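Local coordinates for major allergen Alt a 1 (Alternaria alternata, PDB 3V0R), which forms a disulfide-linked beta-barrel homodimer found in fungi and may bind host plant thaumatin-like proteins, inhibiting their beta-glucanase activity, at residues Asp13-Ile18 / Asp121-Leu126. Sequence-based numbering, arbitrary orientation.
Sequences DYVWKI and DAYITL. With 8AC (8-aminooctanoic acid), chain L; 0FU (2,5,6-triaminopyrimidin-4-ol), chain J; SO4 (sulfate ion), chain B.
Five backbone hydrogen bonds join Tyr14, Trp16 and Ile18 to Leu126, Ile124 and Ala122. Trp16 and Ile124 exchange two: Ile124 N gives to Trp16 O at 2.9 Å, and Trp16 N returns a longer bond to Ile124 O. Ile18 and Ala122 do the same, with Ile18 N 2.8 Å from Ala122 O. Leu126 N closes the series on Tyr14 O, nearly straight at 172°. Between these pairs Val15 and Lys17 turn to the other side, where Val15 O takes a bond from Thr41 OG1 and the Lys17 backbone hydrogen-bonds with that of Lys39. Here the first and last strands, 15-25 and 114-128, run antiparallel side by side in the beta-barrel of Alt a 1.

On the face of Trp16, Ile18, Ala122 and Ile124, Ile124 CD1 packs 3.7 Å from Trp16 CB; Leu126 CD1 lies over the six-membered ring of Trp16, a CH-pi contact 3.6 Å from its centroid. On the face of Val15, Lys17, Tyr123 and Thr125, the Lys17 chain runs beside Tyr123, its CD 3.5 Å from Tyr123 OH, then bends at chi3 (90°). Its NZ hydrogen-bonds O1 of a sulfate, probably from the crystallisation liquor, at 3.1 Å and Asn109 OD1 of the second subunit; Asp121 OD2, 4.2 Å from NZ, is too far for a salt bridge. In the 8-aminooctanoic acid pocket, ligand CAH lies over one Tyr14 ring face, OAC comes to the Trp16 ring edge, and Gln86 NE2 also hydrogen-bonds the ligand.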
loop_
_atom_site.group_PDB
_atom_site.type_symbol
_atom_site.label_atom_id
_atom_site.label_comp_id
_atom_site.label_asym_id
_atom_site.label_seq_id
_atom_site.Cartn_x
_atom_site.Cartn_y
_atom_site.Cartn_z
ATOM N N ASP A 13 29.006 -2.460 -0.809
ATOM C CA ASP A 13 28.133 -1.282 -0.773
ATOM C C ASP A 13 27.198 -1.236 -1.967
ATOM O O ASP A 13 26.161 -0.594 -1.895
ATOM C CB ASP A 13 28.944 -0.004 -0.766
ATOM C CG ASP A 13 29.554 0.327 0.592
ATOM O OD1 ASP A 13 29.082 -0.092 1.630
ATOM O OD2 ASP A 13 30.587 1.039 0.595
ATOM N N TYR A 14 27.607 -1.860 -3.092
ATOM C CA TYR A 14 26.811 -1.842 -4.329
ATOM C C TYR A 14 26.300 -3.233 -4.696
ATOM O O TYR A 14 25.900 -3.485 -5.832
ATOM C CB TYR A 14 27.660 -1.233 -5.450
ATOM C CG TYR A 14 27.924 0.235 -5.164
ATOM C CD1 TYR A 14 29.100 0.632 -4.607
ATOM C CD2 TYR A 14 26.943 1.184 -5.409
ATOM C CE1 TYR A 14 29.351 1.976 -4.301
ATOM C CE2 TYR A 14 27.190 2.524 -5.123
ATOM C CZ TYR A 14 28.356 2.875 -4.548
ATOM O OH TYR A 14 28.596 4.197 -4.251
ATOM N N VAL A 15 26.302 -4.123 -3.712
ATOM C CA VAL A 15 25.816 -5.492 -3.853
ATOM C C VAL A 15 24.610 -5.754 -2.967
ATOM O O VAL A 15 24.642 -5.512 -1.734
ATOM C CB VAL A 15 26.958 -6.475 -3.502
ATOM C CG1 VAL A 15 26.453 -7.933 -3.644
ATOM C CG2 VAL A 15 28.158 -6.229 -4.427
ATOM N N TRP A 16 23.510 -6.165 -3.589
ATOM C CA TRP A 16 22.249 -6.441 -2.914
ATOM C C TRP A 16 21.856 -7.866 -3.087
ATOM O O TRP A 16 22.199 -8.474 -4.124
ATOM C CB TRP A 16 21.148 -5.538 -3.421
ATOM C CG TRP A 16 21.307 -4.076 -3.161
ATOM C CD1 TRP A 16 22.188 -3.445 -2.322
ATOM C CD2 TRP A 16 20.522 -2.983 -3.761
ATOM N NE1 TRP A 16 21.995 -2.091 -2.354
ATOM C CE2 TRP A 16 20.996 -1.783 -3.211
ATOM C CE3 TRP A 16 19.512 -2.938 -4.702
ATOM C CZ2 TRP A 16 20.474 -0.546 -3.569
ATOM C CZ3 TRP A 16 18.977 -1.716 -5.035
ATOM C CH2 TRP A 16 19.493 -0.535 -4.516
ATOM N N LYS A 17 21.092 -8.421 -2.133
ATOM C CA LYS A 17 20.644 -9.814 -2.193
ATOM C C LYS A 17 19.218 -9.813 -2.658
ATOM O O LYS A 17 18.417 -8.991 -2.166
ATOM C CB LYS A 17 20.687 -10.380 -0.779
ATOM C CG LYS A 17 20.262 -11.838 -0.695
ATOM C CD LYS A 17 20.433 -12.343 0.746
ATOM C CE LYS A 17 19.140 -12.103 1.513
ATOM N NZ LYS A 17 19.167 -12.725 2.887
ATOM N N ILE A 18 18.890 -10.718 -3.586
ATOM C CA ILE A 18 17.566 -10.884 -4.118
ATOM C C ILE A 18 17.101 -12.251 -3.609
ATOM O O ILE A 18 17.803 -13.258 -3.670
ATOM C CB ILE A 18 17.483 -10.865 -5.658
ATOM C CG1 ILE A 18 18.234 -9.666 -6.216
ATOM C CG2 ILE A 18 15.999 -10.958 -6.101
ATOM C CD1 ILE A 18 17.591 -8.301 -5.975
ATOM N N ASP A 121 18.821 -17.744 -3.638
ATOM C CA ASP A 121 19.043 -16.308 -3.632
ATOM C C ASP A 121 19.963 -15.949 -4.803
ATOM O O ASP A 121 20.627 -16.828 -5.332
ATOM C CB ASP A 121 19.742 -15.902 -2.350
ATOM C CG ASP A 121 18.852 -15.984 -1.121
ATOM O OD1 ASP A 121 17.677 -16.232 -1.176
ATOM O OD2 ASP A 121 19.396 -15.755 -0.031
ATOM N N ALA A 122 19.986 -14.677 -5.198
ATOM C CA ALA A 122 20.892 -14.150 -6.219
ATOM C C ALA A 122 21.460 -12.846 -5.675
ATOM O O ALA A 122 20.840 -12.202 -4.859
ATOM C CB ALA A 122 20.144 -13.862 -7.552
ATOM N N TYR A 123 22.635 -12.462 -6.148
ATOM C CA TYR A 123 23.284 -11.244 -5.739
ATOM C C TYR A 123 23.468 -10.351 -6.934
ATOM O O TYR A 123 23.887 -10.822 -8.022
ATOM C CB TYR A 123 24.568 -11.597 -5.075
ATOM C CG TYR A 123 24.352 -12.210 -3.733
ATOM C CD1 TYR A 123 24.106 -13.576 -3.593
ATOM C CD2 TYR A 123 24.312 -11.416 -2.577
ATOM C CE1 TYR A 123 23.789 -14.110 -2.321
ATOM C CE2 TYR A 123 24.077 -11.948 -1.330
ATOM C CZ TYR A 123 23.821 -13.279 -1.203
ATOM O OH TYR A 123 23.576 -13.756 0.026
ATOM N N ILE A 124 23.142 -9.081 -6.824
ATOM C CA ILE A 124 23.273 -8.198 -7.983
ATOM C C ILE A 124 24.369 -7.166 -7.627
ATOM O O ILE A 124 24.498 -6.758 -6.442
ATOM C CB ILE A 124 21.933 -7.461 -8.333
ATOM C CG1 ILE A 124 21.275 -6.681 -7.194
ATOM C CG2 ILE A 124 20.904 -8.407 -8.932
ATOM C CD1 ILE A 124 21.682 -5.184 -7.102
ATOM N N THR A 125 25.064 -6.673 -8.636
ATOM C CA THR A 125 26.032 -5.571 -8.489
ATOM C C THR A 125 25.543 -4.374 -9.299
ATOM O O THR A 125 25.299 -4.427 -10.527
ATOM C CB THR A 125 27.491 -5.990 -8.900
ATOM O OG1 THR A 125 27.932 -7.097 -8.128
ATOM C CG2 THR A 125 28.525 -4.770 -8.707
ATOM N N LEU A 126 25.374 -3.242 -8.623
ATOM C CA LEU A 126 24.992 -2.008 -9.271
ATOM C C LEU A 126 26.200 -1.311 -9.883
ATOM O O LEU A 126 27.168 -1.004 -9.195
ATOM C CB LEU A 126 24.250 -1.099 -8.275
ATOM C CG LEU A 126 22.924 -1.600 -7.737
ATOM C CD1 LEU A 126 22.667 -0.933 -6.395
ATOM C CD2 LEU A 126 21.825 -1.239 -8.734
HETATM N NAA 8AC L . 30.670 5.674 0.923
HETATM O OAB 8AC L . 23.018 2.249 -4.900
HETATM O OAC 8AC L . 21.768 2.941 -3.307
HETATM C CAD 8AC L . 29.232 5.494 0.678
HETATM C CAE 8AC L . 29.021 4.159 -0.002
HETATM C CAF 8AC L . 27.633 3.602 0.248
HETATM C CAG 8AC L . 26.801 3.846 -1.019
HETATM C CAH 8AC L . 25.807 2.765 -1.243
HETATM C CAI 8AC L . 24.786 3.229 -2.323
HETATM C CAJ 8AC L . 23.983 2.045 -2.809
HETATM C CAK 8AC L . 22.822 2.477 -3.729
HETATM C C4 0FU J . 25.428 7.296 -1.752
HETATM N N3 0FU J . 26.732 7.669 -1.666
HETATM C C2 0FU J . 27.577 7.597 -2.731
HETATM N NAA 0FU J . 28.853 7.982 -2.579
HETATM N N1 0FU J . 27.158 7.152 -3.936
HETATM C C6 0FU J . 25.858 6.762 -4.078
HETATM N NAB 0FU J . 25.435 6.326 -5.241
HETATM C C5 0FU J . 24.947 6.822 -2.985
HETATM N NAC 0FU J . 23.644 6.451 -3.083
HETATM O O4 0FU J . 24.551 7.348 -0.688
HETATM S S SO4 B . 16.327 -12.189 5.359
HETATM O O1 SO4 B . 16.439 -11.786 3.914
HETATM O O2 SO4 B . 17.237 -13.351 5.582
HETATM O O3 SO4 B . 16.731 -11.029 6.215
HETATM O O4 SO4 B . 14.962 -12.627 5.777
#